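Local coordinates for DegV family protein (Thermus thermophilus, PDB 2DT8) that binds a fatty acid, palmitate, and carries a zinc ion at a separate site, although its role in the cell is not established, at residues L5-T10 with M124-A129; L84-S89 with A144-L149; K205-E210 with G271-Y276; K213-W218 with Q243-S248. One frame throughout, in Å; residues are numbered along the deposited sequence.

Contact 1 (L5-T10 with M124-A129)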
loop_
_atom_site.group_PDB
_atom_site.type_symbol
_atom_site.label_atom_id
_atom_site.label_comp_id
_atom_site.label_asym_id
_atom_site.label_seq_id
_atom_site.Cartn_x
_atom_site.Cartn_y
_atom_site.Cartn_z
ATOM N N LEU A 5 -11.419 -12.877 4.058
ATOM C CA LEU A 5 -10.415 -11.822 4.082
ATOM C C LEU A 5 -11.041 -10.445 4.165
ATOM O O LEU A 5 -11.988 -10.134 3.445
ATOM C CB LEU A 5 -9.566 -11.852 2.819
ATOM C CG LEU A 5 -8.444 -12.869 2.762
ATOM C CD1 LEU A 5 -8.028 -13.064 1.315
ATOM C CD2 LEU A 5 -7.283 -12.374 3.612
ATOM N N VAL A 6 -10.477 -9.630 5.041
ATOM C CA VAL A 6 -10.880 -8.247 5.243
ATOM C C VAL A 6 -9.614 -7.397 5.160
ATOM O O VAL A 6 -8.541 -7.811 5.598
ATOM C CB VAL A 6 -11.511 -8.021 6.645
ATOM C CG1 VAL A 6 -11.725 -6.516 6.897
ATOM C CG2 VAL A 6 -12.832 -8.770 6.746
ATOM N N THR A 7 -9.724 -6.237 4.531
ATOM C CA THR A 7 -8.600 -5.321 4.471
ATOM C C THR A 7 -9.171 -3.907 4.560
ATOM O O THR A 7 -10.376 -3.745 4.781
ATOM C CB THR A 7 -7.757 -5.522 3.169
ATOM O OG1 THR A 7 -6.561 -4.731 3.247
ATOM C CG2 THR A 7 -8.553 -5.126 1.924
ATOM N N ASP A 8 -8.323 -2.894 4.443
ATOM C CA ASP A 8 -8.803 -1.514 4.478
ATOM C C ASP A 8 -8.614 -0.907 3.089
ATOM O O ASP A 8 -7.922 -1.483 2.240
ATOM C CB ASP A 8 -8.076 -0.716 5.564
ATOM C CG ASP A 8 -6.595 -0.628 5.325
ATOM O OD1 ASP A 8 -6.199 0.134 4.425
ATOM O OD2 ASP A 8 -5.820 -1.324 6.024
ATOM N N SER A 9 -9.223 0.253 2.852
ATOM C CA SER A 9 -9.155 0.874 1.536
ATOM C C SER A 9 -7.761 1.253 1.056
ATOM O O SER A 9 -7.548 1.393 -0.152
ATOM C CB SER A 9 -10.076 2.100 1.485
ATOM O OG SER A 9 -9.619 3.129 2.329
ATOM N N THR A 10 -6.809 1.415 1.971
ATOM C CA THR A 10 -5.468 1.782 1.540
ATOM C C THR A 10 -4.723 0.641 0.855
ATOM O O THR A 10 -3.596 0.827 0.410
ATOM C CB THR A 10 -4.584 2.369 2.691
ATOM O OG1 THR A 10 -4.217 1.336 3.614
ATOM C CG2 THR A 10 -5.327 3.478 3.419
HETATM N N MSE A 124 -1.131 -6.731 -2.498
HETATM C CA MSE A 124 -0.514 -7.937 -3.056
HETATM C C MSE A 124 -0.520 -9.068 -2.038
HETATM O O MSE A 124 -0.626 -10.238 -2.411
HETATM C CB MSE A 124 0.921 -7.674 -3.520
HETATM C CG MSE A 124 1.907 -7.452 -2.398
HETATM SE SE MSE A 124 3.600 -6.855 -3.103
HETATM C CE MSE A 124 4.641 -7.119 -1.506
HETATM N N MSE A 125 -0.409 -8.730 -0.753
HETATM C CA MSE A 125 -0.436 -9.763 0.278
HETATM C C MSE A 125 -1.862 -10.296 0.432
HETATM O O MSE A 125 -2.070 -11.485 0.677
HETATM C CB MSE A 125 0.097 -9.214 1.600
HETATM C CG MSE A 125 1.541 -8.789 1.487
HETATM SE SE MSE A 125 2.344 -8.460 3.187
HETATM C CE MSE A 125 3.861 -7.440 2.629
ATOM N N VAL A 126 -2.853 -9.422 0.289
ATOM C CA VAL A 126 -4.246 -9.853 0.353
ATOM C C VAL A 126 -4.492 -10.836 -0.794
ATOM O O VAL A 126 -5.089 -11.890 -0.600
ATOM C CB VAL A 126 -5.206 -8.643 0.217
ATOM C CG1 VAL A 126 -6.633 -9.111 0.020
ATOM C CG2 VAL A 126 -5.106 -7.781 1.443
ATOM N N LEU A 127 -4.012 -10.492 -1.985
ATOM C CA LEU A 127 -4.186 -11.364 -3.137
ATOM C C LEU A 127 -3.458 -12.698 -2.955
ATOM O O LEU A 127 -3.982 -13.744 -3.334
ATOM C CB LEU A 127 -3.694 -10.663 -4.405
ATOM C CG LEU A 127 -4.506 -9.429 -4.820
ATOM C CD1 LEU A 127 -3.829 -8.778 -6.017
ATOM C CD2 LEU A 127 -5.950 -9.800 -5.155
ATOM N N ARG A 128 -2.268 -12.675 -2.361
ATOM C CA ARG A 128 -1.520 -13.917 -2.155
ATOM C C ARG A 128 -2.257 -14.799 -1.146
ATOM O O ARG A 128 -2.362 -16.011 -1.335
ATOM C CB ARG A 128 -0.112 -13.609 -1.654
ATOM C CG ARG A 128 0.744 -14.837 -1.345
ATOM C CD ARG A 128 0.883 -15.767 -2.533
ATOM N NE ARG A 128 1.905 -16.782 -2.258
ATOM C CZ ARG A 128 2.026 -17.926 -2.925
ATOM N NH1 ARG A 128 1.190 -18.214 -3.911
ATOM N NH2 ARG A 128 2.984 -18.787 -2.604
ATOM N N ALA A 129 -2.778 -14.190 -0.081
ATOM C CA ALA A 129 -3.521 -14.946 0.923
ATOM C C ALA A 129 -4.759 -15.576 0.276
ATOM O O ALA A 129 -5.072 -16.744 0.506
ATOM C CB ALA A 129 -3.932 -14.021 2.081
#
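T7 OG1 hydrogen-bonds the carbonyl oxygen of L86 on the neighbouring strand and also packs against V126, with T7 OG1 3.8 Å from V126 CG2. The hydroxyl lies anti to the T7 backbone N (chi1 -172°), which carries it off the strand to a place where both strand carbonyl and helix side chain are within range. Threonine suits this spot because its hydroxyl can settle a buried carbonyl as its carbon atoms pack; T7 CB is itself 3.9 Å from V126 CG2. Two residues earlier on the same face, L5 divides its branches: CD1 lies 3.7 Å from the backbone oxygen of V126, and CD2 lies 4.0 Å from the methyl of A129. Alanine's short side chain lets the leucine come close to the helix backbone. The axes of strand 5-8 and helix 124-129 run almost exactly antiparallel, 9.8 Å apart, as when a helix lies along a sheet in an alpha/beta fold. At the strand's end D8 OD1 accepts from T10 N (2.8 Å) through its anti lone pair, making an Asx turn, while the other carboxylate oxygen of D8 is held by H87 and I88. No hydrogen bond joins the two segments. They are therefore held by van der Waals packing, and the threonine hydroxyl at the interface is bonded to L86 within the sheet, consistent with its burial against a valine.

Contact 2 (L84-S89 with A144-L149)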
loop_
_atom_site.group_PDB
_atom_site.type_symbol
_atom_site.label_atom_id
_atom_site.label_comp_id
_atom_site.label_asym_id
_atom_site.label_seq_id
_atom_site.Cartn_x
_atom_site.Cartn_y
_atom_site.Cartn_z
ATOM N N LEU A 84 -9.484 -13.144 8.442
ATOM C CA LEU A 84 -8.074 -12.795 8.363
ATOM C C LEU A 84 -8.132 -11.342 7.883
ATOM O O LEU A 84 -8.626 -11.072 6.782
ATOM C CB LEU A 84 -7.362 -13.703 7.357
ATOM C CG LEU A 84 -5.897 -13.373 7.087
ATOM C CD1 LEU A 84 -5.107 -13.362 8.391
ATOM C CD2 LEU A 84 -5.326 -14.423 6.129
ATOM N N SER A 85 -7.654 -10.425 8.725
ATOM C CA SER A 85 -7.706 -8.978 8.477
ATOM C C SER A 85 -6.297 -8.418 8.251
ATOM O O SER A 85 -5.494 -8.360 9.185
ATOM C CB SER A 85 -8.362 -8.327 9.705
ATOM O OG SER A 85 -9.107 -7.156 9.388
ATOM N N LEU A 86 -6.007 -8.009 7.015
ATOM C CA LEU A 86 -4.694 -7.496 6.601
ATOM C C LEU A 86 -4.732 -5.975 6.446
ATOM O O LEU A 86 -5.590 -5.414 5.777
ATOM C CB LEU A 86 -4.271 -8.133 5.274
ATOM C CG LEU A 86 -3.548 -9.476 5.403
ATOM C CD1 LEU A 86 -4.395 -10.459 6.174
ATOM C CD2 LEU A 86 -3.217 -10.014 4.022
ATOM N N HIS A 87 -3.733 -5.355 7.101
ATOM C CA HIS A 87 -3.684 -3.907 7.033
ATOM C C HIS A 87 -2.378 -3.056 6.889
ATOM O O HIS A 87 -1.279 -3.549 7.110
ATOM C CB HIS A 87 -4.343 -3.433 8.345
ATOM C CG HIS A 87 -5.769 -3.915 8.358
ATOM N ND1 HIS A 87 -6.746 -3.373 7.589
ATOM C CD2 HIS A 87 -6.326 -4.952 9.115
ATOM C CE1 HIS A 87 -7.863 -4.070 7.875
ATOM N NE2 HIS A 87 -7.641 -5.020 8.786
ATOM N N ILE A 88 -2.594 -1.779 6.527
ATOM C CA ILE A 88 -1.434 -0.933 6.326
ATOM C C ILE A 88 -0.649 -0.949 7.632
ATOM O O ILE A 88 -1.186 -1.126 8.731
ATOM C CB ILE A 88 -2.042 0.453 6.045
ATOM C CG1 ILE A 88 -0.928 1.500 6.039
ATOM C CG2 ILE A 88 -3.121 0.832 7.092
ATOM C CD1 ILE A 88 -1.400 2.860 5.487
ATOM N N SER A 89 0.643 -0.708 7.473
ATOM C CA SER A 89 1.598 -0.625 8.566
ATOM C C SER A 89 1.102 0.109 9.810
ATOM O O SER A 89 0.591 1.233 9.731
ATOM C CB SER A 89 2.865 0.071 8.074
ATOM O OG SER A 89 3.767 0.288 9.144
ATOM N N ALA A 144 2.024 -18.161 7.721
ATOM C CA ALA A 144 3.452 -18.388 7.571
ATOM C C ALA A 144 3.951 -17.719 6.291
ATOM O O ALA A 144 5.033 -17.126 6.265
ATOM C CB ALA A 144 3.750 -19.898 7.546
ATOM N N GLU A 145 3.160 -17.836 5.224
ATOM C CA GLU A 145 3.525 -17.219 3.954
ATOM C C GLU A 145 3.498 -15.693 4.083
ATOM O O GLU A 145 4.368 -15.005 3.545
ATOM C CB GLU A 145 2.574 -17.681 2.845
ATOM C CG GLU A 145 2.735 -16.934 1.512
ATOM C CD GLU A 145 4.021 -17.249 0.756
ATOM O OE1 GLU A 145 4.936 -17.883 1.327
ATOM O OE2 GLU A 145 4.123 -16.844 -0.428
ATOM N N LEU A 146 2.508 -15.162 4.800
ATOM C CA LEU A 146 2.426 -13.715 4.968
ATOM C C LEU A 146 3.639 -13.196 5.729
ATOM O O LEU A 146 4.156 -12.119 5.431
ATOM C CB LEU A 146 1.133 -13.330 5.685
ATOM C CG LEU A 146 -0.127 -13.437 4.818
ATOM C CD1 LEU A 146 -1.372 -13.216 5.667
ATOM C CD2 LEU A 146 -0.059 -12.393 3.695
ATOM N N GLU A 147 4.103 -13.961 6.715
ATOM C CA GLU A 147 5.283 -13.551 7.470
ATOM C C GLU A 147 6.512 -13.552 6.547
ATOM O O GLU A 147 7.373 -12.666 6.644
ATOM C CB GLU A 147 5.482 -14.468 8.681
ATOM C CG GLU A 147 6.747 -14.212 9.505
ATOM C CD GLU A 147 6.840 -12.823 10.127
ATOM O OE1 GLU A 147 5.839 -12.079 10.129
ATOM O OE2 GLU A 147 7.933 -12.484 10.630
ATOM N N ARG A 148 6.587 -14.523 5.633
ATOM C CA ARG A 148 7.704 -14.562 4.698
ATOM C C ARG A 148 7.685 -13.301 3.842
ATOM O O ARG A 148 8.719 -12.681 3.623
ATOM C CB ARG A 148 7.619 -15.790 3.784
ATOM C CG ARG A 148 8.792 -15.920 2.813
ATOM C CD ARG A 148 8.633 -17.112 1.873
ATOM N NE ARG A 148 7.595 -16.933 0.854
ATOM C CZ ARG A 148 7.776 -16.331 -0.317
ATOM N NH1 ARG A 148 8.959 -15.825 -0.640
ATOM N NH2 ARG A 148 6.763 -16.244 -1.172
ATOM N N LEU A 149 6.502 -12.928 3.354
ATOM C CA LEU A 149 6.388 -11.736 2.523
ATOM C C LEU A 149 6.719 -10.468 3.311
ATOM O O LEU A 149 7.360 -9.555 2.792
ATOM C CB LEU A 149 4.982 -11.629 1.922
ATOM C CG LEU A 149 4.557 -12.734 0.947
ATOM C CD1 LEU A 149 3.312 -12.270 0.185
ATOM C CD2 LEU A 149 5.682 -13.064 -0.025
#
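L146 gives up more surface here than any other residue, and it does so by pushing both of its methyls from helix 139-151 toward two leucines of strand 82-87. Its CG stands anti to the carbonyl carbon (chi1 -74°), directing the branched end at the strand. L86 meets it tip to tip: L86 CD2 is 4.0 Å from L146 CD2, and L86 CD1 is 4.1 Å from L146 CD1. L84, on the same face of the strand, adds a lighter touch, with L84 CD2 4.2 Å from L146 CD1. Leucine suits all three positions, since the backbones are well separated (the CA atoms of L86 and L146 are 9.6 Å apart) and forked side chains from both sides bridge that distance. Farther round the helix, R148 grips E145 side-on, with R148 NE 2.9 Å from E145 OE1 and R148 NH2 bonded to E145 OE2, a salt bridge set one helical turn along. E145 OE2 also meets R128 of helix 120-135, which lies alongside: V126 of that helix touches L86, and M125 touches L146. The leucine cluster thus fills the seam where helices 120-135 and 139-151 settle together over strands 3-8 and 82-87.

Contact 3 (K205-E210 with G271-Y276)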
loop_
_atom_site.group_PDB
_atom_site.type_symbol
_atom_site.label_atom_id
_atom_site.label_comp_id
_atom_site.label_asym_id
_atom_site.label_seq_id
_atom_site.Cartn_x
_atom_site.Cartn_y
_atom_site.Cartn_z
ATOM N N LYS A 205 14.897 10.140 -15.099
ATOM C CA LYS A 205 15.542 8.975 -15.672
ATOM C C LYS A 205 16.562 8.237 -14.802
ATOM O O LYS A 205 16.547 7.019 -14.678
ATOM C CB LYS A 205 16.264 9.308 -17.053
ATOM C CG LYS A 205 16.924 8.138 -17.765
ATOM C CD LYS A 205 17.403 8.534 -19.154
ATOM C CE LYS A 205 18.034 7.345 -19.878
ATOM N NZ LYS A 205 18.460 7.677 -21.273
ATOM N N LYS A 206 17.454 9.063 -14.225
ATOM C CA LYS A 206 18.459 8.469 -13.364
ATOM C C LYS A 206 17.821 7.816 -12.120
ATOM O O LYS A 206 18.262 6.808 -11.582
ATOM C CB LYS A 206 19.643 9.423 -12.957
ATOM C CG LYS A 206 20.647 9.681 -14.073
ATOM C CD LYS A 206 21.766 10.609 -13.648
ATOM C CE LYS A 206 22.720 10.814 -14.808
ATOM N NZ LYS A 206 23.015 9.501 -15.448
ATOM N N ALA A 207 16.733 8.493 -11.713
ATOM C CA ALA A 207 15.973 7.944 -10.606
ATOM C C ALA A 207 15.413 6.544 -10.909
ATOM O O ALA A 207 15.483 5.611 -10.095
ATOM C CB ALA A 207 14.782 8.863 -10.215
ATOM N N ARG A 208 14.883 6.396 -12.117
ATOM C CA ARG A 208 14.375 5.099 -12.527
ATOM C C ARG A 208 15.506 4.074 -12.612
ATOM O O ARG A 208 15.313 2.902 -12.271
ATOM C CB ARG A 208 13.656 5.216 -13.871
ATOM C CG ARG A 208 12.415 6.099 -13.814
ATOM C CD ARG A 208 11.499 5.830 -14.997
ATOM N NE ARG A 208 12.211 5.937 -16.266
ATOM C CZ ARG A 208 12.483 7.084 -16.877
ATOM N NH1 ARG A 208 12.094 8.231 -16.340
ATOM N NH2 ARG A 208 13.148 7.087 -18.024
ATOM N N GLU A 209 16.685 4.510 -13.051
ATOM C CA GLU A 209 17.827 3.610 -13.160
ATOM C C GLU A 209 18.248 3.090 -11.783
ATOM O O GLU A 209 18.594 1.930 -11.608
ATOM C CB GLU A 209 18.967 4.294 -13.936
ATOM C CG GLU A 209 18.525 4.708 -15.343
ATOM C CD GLU A 209 19.609 5.375 -16.178
ATOM O OE1 GLU A 209 20.524 5.997 -15.606
ATOM O OE2 GLU A 209 19.523 5.290 -17.422
ATOM N N GLU A 210 18.191 4.012 -10.852
ATOM C CA GLU A 210 18.551 3.665 -9.492
ATOM C C GLU A 210 17.531 2.727 -8.844
ATOM O O GLU A 210 17.873 1.730 -8.221
ATOM C CB GLU A 210 18.611 4.928 -8.516
ATOM C CG GLU A 210 18.671 4.675 -7.006
ATOM C CD GLU A 210 19.807 3.747 -6.593
ATOM O OE1 GLU A 210 20.887 3.800 -7.221
ATOM O OE2 GLU A 210 19.625 2.972 -5.625
ATOM N N GLY A 271 2.778 13.489 -8.225
ATOM C CA GLY A 271 3.908 12.895 -8.915
ATOM C C GLY A 271 4.540 11.700 -8.231
ATOM O O GLY A 271 5.747 11.491 -8.338
ATOM N N THR A 272 3.734 10.914 -7.526
ATOM C CA THR A 272 4.269 9.734 -6.855
ATOM C C THR A 272 4.224 8.558 -7.825
ATOM O O THR A 272 3.273 8.409 -8.592
ATOM C CB THR A 272 3.435 9.378 -5.594
ATOM O OG1 THR A 272 3.446 10.491 -4.688
ATOM C CG2 THR A 272 4.018 8.158 -4.871
ATOM N N TYR A 273 5.270 7.739 -7.821
ATOM C CA TYR A 273 5.288 6.549 -8.670
ATOM C C TYR A 273 6.282 5.562 -8.092
ATOM O O TYR A 273 7.206 5.947 -7.381
ATOM C CB TYR A 273 5.661 6.883 -10.125
ATOM C CG TYR A 273 7.057 7.421 -10.321
ATOM C CD1 TYR A 273 7.333 8.782 -10.167
ATOM C CD2 TYR A 273 8.111 6.569 -10.665
ATOM C CE1 TYR A 273 8.607 9.275 -10.353
ATOM C CE2 TYR A 273 9.394 7.056 -10.849
ATOM C CZ TYR A 273 9.638 8.407 -10.694
ATOM O OH TYR A 273 10.905 8.894 -10.887
ATOM N N GLY A 274 6.082 4.283 -8.384
ATOM C CA GLY A 274 7.001 3.277 -7.879
ATOM C C GLY A 274 6.287 1.931 -8.022
ATOM O O GLY A 274 5.303 1.792 -8.737
ATOM N N PHE A 275 6.837 0.962 -7.268
ATOM C CA PHE A 275 6.258 -0.364 -7.351
ATOM C C PHE A 275 6.655 -1.242 -6.163
ATOM O O PHE A 275 7.685 -1.047 -5.531
ATOM C CB PHE A 275 6.387 -1.189 -8.651
ATOM C CG PHE A 275 7.812 -1.617 -8.841
ATOM C CD1 PHE A 275 8.738 -0.715 -9.349
ATOM C CD2 PHE A 275 8.193 -2.915 -8.539
ATOM C CE1 PHE A 275 10.050 -1.116 -9.556
ATOM C CE2 PHE A 275 9.511 -3.309 -8.748
ATOM C CZ PHE A 275 10.444 -2.414 -9.255
ATOM N N TYR A 276 5.739 -2.182 -5.873
ATOM C CA TYR A 276 6.045 -3.111 -4.802
ATOM C C TYR A 276 6.246 -4.415 -5.577
ATOM O O TYR A 276 5.825 -4.562 -6.717
ATOM C CB TYR A 276 4.728 -3.310 -3.978
ATOM C CG TYR A 276 4.864 -2.691 -2.632
ATOM C CD1 TYR A 276 5.491 -3.392 -1.606
ATOM C CD2 TYR A 276 4.350 -1.417 -2.384
ATOM C CE1 TYR A 276 5.614 -2.824 -0.347
ATOM C CE2 TYR A 276 4.464 -0.853 -1.122
ATOM C CZ TYR A 276 5.088 -1.553 -0.105
ATOM O OH TYR A 276 5.224 -0.989 1.148
#
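This is a light van der Waals contact, in which the hydroxyl end of a tyrosine on strand 273-279 of the four-stranded sheet touches helix 204-219. Y273 reaches across with its whole length, and its OH lies 3.9 Å from the methyl of A207 and 4.3 Å from R208 CG. Its CG sits between the backbone N and the carbonyl carbon (chi1 64°), a cramped position from which the ring runs out to the helix. The length of the tyrosine spans the gap, for even the nearest backbones, at R208 and G274, have CA atoms 8.9 Å apart. Alanine at 207 presents a small, smooth surface to the phenol oxygen. R208 contributes just the aliphatic part of its chain, approaching the ring obliquely. Its charged end turns elsewhere, with K205 CA beside one guanidinium face, offset toward its rim, and forms salt bridges with E204 and with E244 of helix 236-247. Y273 also touches A237 and V238 of that second helix, so the tyrosine projects toward two helices that pack on the sheet. Y276, three residues on in the same strand, touches the bound palmitate, placing this strand beside the lipid. Since no hydrogen bond or salt bridge crosses between the two segments, the contact rests on van der Waals touch alone, whereas the arginine's NE and NH1 are bonded to glutamates.

Contact 4 (K213-W218 with Q243-S248); sequences KAFRAW and QEVLAS
F215 opens the contact, on helix 204-219, which packs beside helix 236-247. The latter is the helix of a beta-alpha-beta crossover between the parallel strands 225-231 and 252-259. The phenylalanine points toward its neighbour with CG anti to the backbone N (chi1 -179°), and its CE2 comes 3.9 Å from V245 CG1, the two side chains crossing at about a right angle. A flat ring suits this buried place: F154 and F275 meet it edge-to-face, and I225 of the sheet also touches it. V245, beta-branched and compact, touches that ring and also V252 and F229 of the strands. One residue on, R216 lies at the exposed margin, where a long chain with a charged head can stay in solvent and still reach across. Extended from CG to NE, it brings the guanidinium to the carbonyl of S248. R216 NH2 donates to S248 O at 2.9 Å, in the carbonyl plane and on a lone pair, although the N-H...O angle of 142° leaves the bond somewhat bent. R216 NH1 adds a weak bond to the same oxygen at 3.2 Å. Serine suits position 248 because its small side chain lets the arginine lie close and its hydroxyl bonds back to the helix: S248 CB sits over one guanidinium face, 3.3 Å from R216 NH2, while S248 OG donates to V245 O at 2.7 Å.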
loop_
_atom_site.group_PDB
_atom_site.type_symbol
_atom_site.label_atom_id
_atom_site.label_comp_id
_atom_site.label_asym_id
_atom_site.label_seq_id
_atom_site.Cartn_x
_atom_site.Cartn_y
_atom_site.Cartn_z
ATOM N N LYS A 213 18.271 -0.649 -10.505
ATOM C CA LYS A 213 19.501 -1.196 -9.948
ATOM C C LYS A 213 19.167 -1.919 -8.640
ATOM O O LYS A 213 19.615 -3.044 -8.409
ATOM C CB LYS A 213 20.510 -0.072 -9.678
ATOM C CG LYS A 213 21.771 -0.537 -8.954
ATOM C CD LYS A 213 22.720 0.630 -8.676
ATOM C CE LYS A 213 23.918 0.189 -7.841
ATOM N NZ LYS A 213 24.860 1.321 -7.577
ATOM N N ALA A 214 18.384 -1.266 -7.786
ATOM C CA ALA A 214 17.988 -1.852 -6.506
ATOM C C ALA A 214 17.152 -3.107 -6.738
ATOM O O ALA A 214 17.315 -4.114 -6.041
ATOM C CB ALA A 214 17.190 -0.840 -5.689
ATOM N N PHE A 215 16.252 -3.042 -7.713
ATOM C CA PHE A 215 15.392 -4.172 -8.031
ATOM C C PHE A 215 16.174 -5.389 -8.503
ATOM O O PHE A 215 15.903 -6.512 -8.070
ATOM C CB PHE A 215 14.378 -3.783 -9.105
ATOM C CG PHE A 215 13.432 -4.889 -9.471
ATOM C CD1 PHE A 215 12.584 -5.446 -8.514
ATOM C CD2 PHE A 215 13.379 -5.373 -10.774
ATOM C CE1 PHE A 215 11.696 -6.465 -8.853
ATOM C CE2 PHE A 215 12.491 -6.393 -11.121
ATOM C CZ PHE A 215 11.651 -6.937 -10.162
ATOM N N ARG A 216 17.128 -5.176 -9.400
ATOM C CA ARG A 216 17.931 -6.286 -9.894
ATOM C C ARG A 216 18.698 -6.943 -8.745
ATOM O O ARG A 216 18.781 -8.171 -8.673
ATOM C CB ARG A 216 18.906 -5.806 -10.972
ATOM C CG ARG A 216 18.262 -5.556 -12.327
ATOM C CD ARG A 216 19.316 -5.099 -13.333
ATOM N NE ARG A 216 18.770 -4.832 -14.662
ATOM C CZ ARG A 216 18.452 -5.771 -15.549
ATOM N NH1 ARG A 216 18.622 -7.053 -15.258
ATOM N NH2 ARG A 216 17.965 -5.424 -16.735
ATOM N N ALA A 217 19.254 -6.127 -7.853
ATOM C CA ALA A 217 19.995 -6.643 -6.702
ATOM C C ALA A 217 19.071 -7.496 -5.832
ATOM O O ALA A 217 19.440 -8.597 -5.415
ATOM C CB ALA A 217 20.570 -5.497 -5.887
ATOM N N TRP A 218 17.871 -6.989 -5.560
ATOM C CA TRP A 218 16.896 -7.725 -4.753
ATOM C C TRP A 218 16.398 -8.991 -5.462
ATOM O O TRP A 218 16.173 -10.027 -4.824
ATOM C CB TRP A 218 15.684 -6.833 -4.438
ATOM C CG TRP A 218 14.553 -7.566 -3.787
ATOM C CD1 TRP A 218 14.388 -7.806 -2.451
ATOM C CD2 TRP A 218 13.464 -8.218 -4.449
ATOM N NE1 TRP A 218 13.267 -8.566 -2.244
ATOM C CE2 TRP A 218 12.673 -8.831 -3.451
ATOM C CE3 TRP A 218 13.068 -8.335 -5.789
ATOM C CZ2 TRP A 218 11.529 -9.571 -3.749
ATOM C CZ3 TRP A 218 11.927 -9.069 -6.089
ATOM C CH2 TRP A 218 11.164 -9.674 -5.069
ATOM N N GLN A 243 7.893 -0.489 -18.016
ATOM C CA GLN A 243 8.451 -0.965 -19.277
ATOM C C GLN A 243 9.892 -1.432 -19.077
ATOM O O GLN A 243 10.293 -2.490 -19.581
ATOM C CB GLN A 243 8.382 0.149 -20.331
ATOM C CG GLN A 243 6.949 0.443 -20.794
ATOM C CD GLN A 243 6.776 1.830 -21.393
ATOM O OE1 GLN A 243 5.673 2.208 -21.793
ATOM N NE2 GLN A 243 7.862 2.598 -21.453
ATOM N N GLU A 244 10.682 -0.648 -18.358
ATOM C CA GLU A 244 12.067 -0.948 -18.022
ATOM C C GLU A 244 12.130 -2.224 -17.170
ATOM O O GLU A 244 12.856 -3.166 -17.502
ATOM C CB GLU A 244 12.701 0.251 -17.299
ATOM C CG GLU A 244 12.809 1.503 -18.206
ATOM C CD GLU A 244 13.403 2.726 -17.518
ATOM O OE1 GLU A 244 12.829 3.192 -16.506
ATOM O OE2 GLU A 244 14.447 3.224 -17.997
ATOM N N VAL A 245 11.207 -2.485 -16.319
ATOM C CA VAL A 245 11.186 -3.706 -15.521
ATOM C C VAL A 245 10.808 -4.932 -16.349
ATOM O O VAL A 245 11.415 -5.996 -16.204
ATOM C CB VAL A 245 10.196 -3.591 -14.331
ATOM C CG1 VAL A 245 9.950 -4.962 -13.707
ATOM C CG2 VAL A 245 10.767 -2.646 -13.282
ATOM N N LEU A 246 9.797 -4.793 -17.204
ATOM C CA LEU A 246 9.360 -5.910 -18.030
ATOM C C LEU A 246 10.370 -6.241 -19.124
ATOM O O LEU A 246 10.321 -7.323 -19.705
ATOM C CB LEU A 246 7.985 -5.611 -18.643
ATOM C CG LEU A 246 6.792 -5.715 -17.680
ATOM C CD1 LEU A 246 5.497 -5.366 -18.396
ATOM C CD2 LEU A 246 6.716 -7.128 -17.114
ATOM N N ALA A 247 11.282 -5.310 -19.393
ATOM C CA ALA A 247 12.315 -5.504 -20.410
ATOM C C ALA A 247 13.681 -5.800 -19.783
ATOM O O ALA A 247 14.674 -5.976 -20.492
ATOM C CB ALA A 247 12.410 -4.264 -21.293
ATOM N N SER A 248 13.725 -5.864 -18.454
ATOM C CA SER A 248 14.968 -6.120 -17.732
ATOM C C SER A 248 15.494 -7.543 -17.909
ATOM O O SER A 248 16.658 -7.821 -17.617
ATOM C CB SER A 248 14.763 -5.866 -16.237
ATOM O OG SER A 248 13.879 -6.833 -15.700
#

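How the contacts relate
Contacts 1 and 2 are buried helix-on-strand packing against one sheet, where strands 3-8 and 82-87 are neighbours and helices 120-135 and 139-151 follow each other in the chain. Neither has a hydrogen bond across its segments; contact 2 is leucine on leucine, while contact 1 also brings a threonine hydroxyl against the helix. Contacts 3 and 4 lie elsewhere and share helix 204-219. Contact 3, also buried, sets that helix against a strand through a tyrosine; contact 4 sets it against a second helix and, being partly exposed, adds an arginine-to-carbonyl bond to its apolar packing. A salt bridge between R208 and E244 ties contacts 3 and 4, while M124 packs on Y276, where contacts 1 and 3 touch.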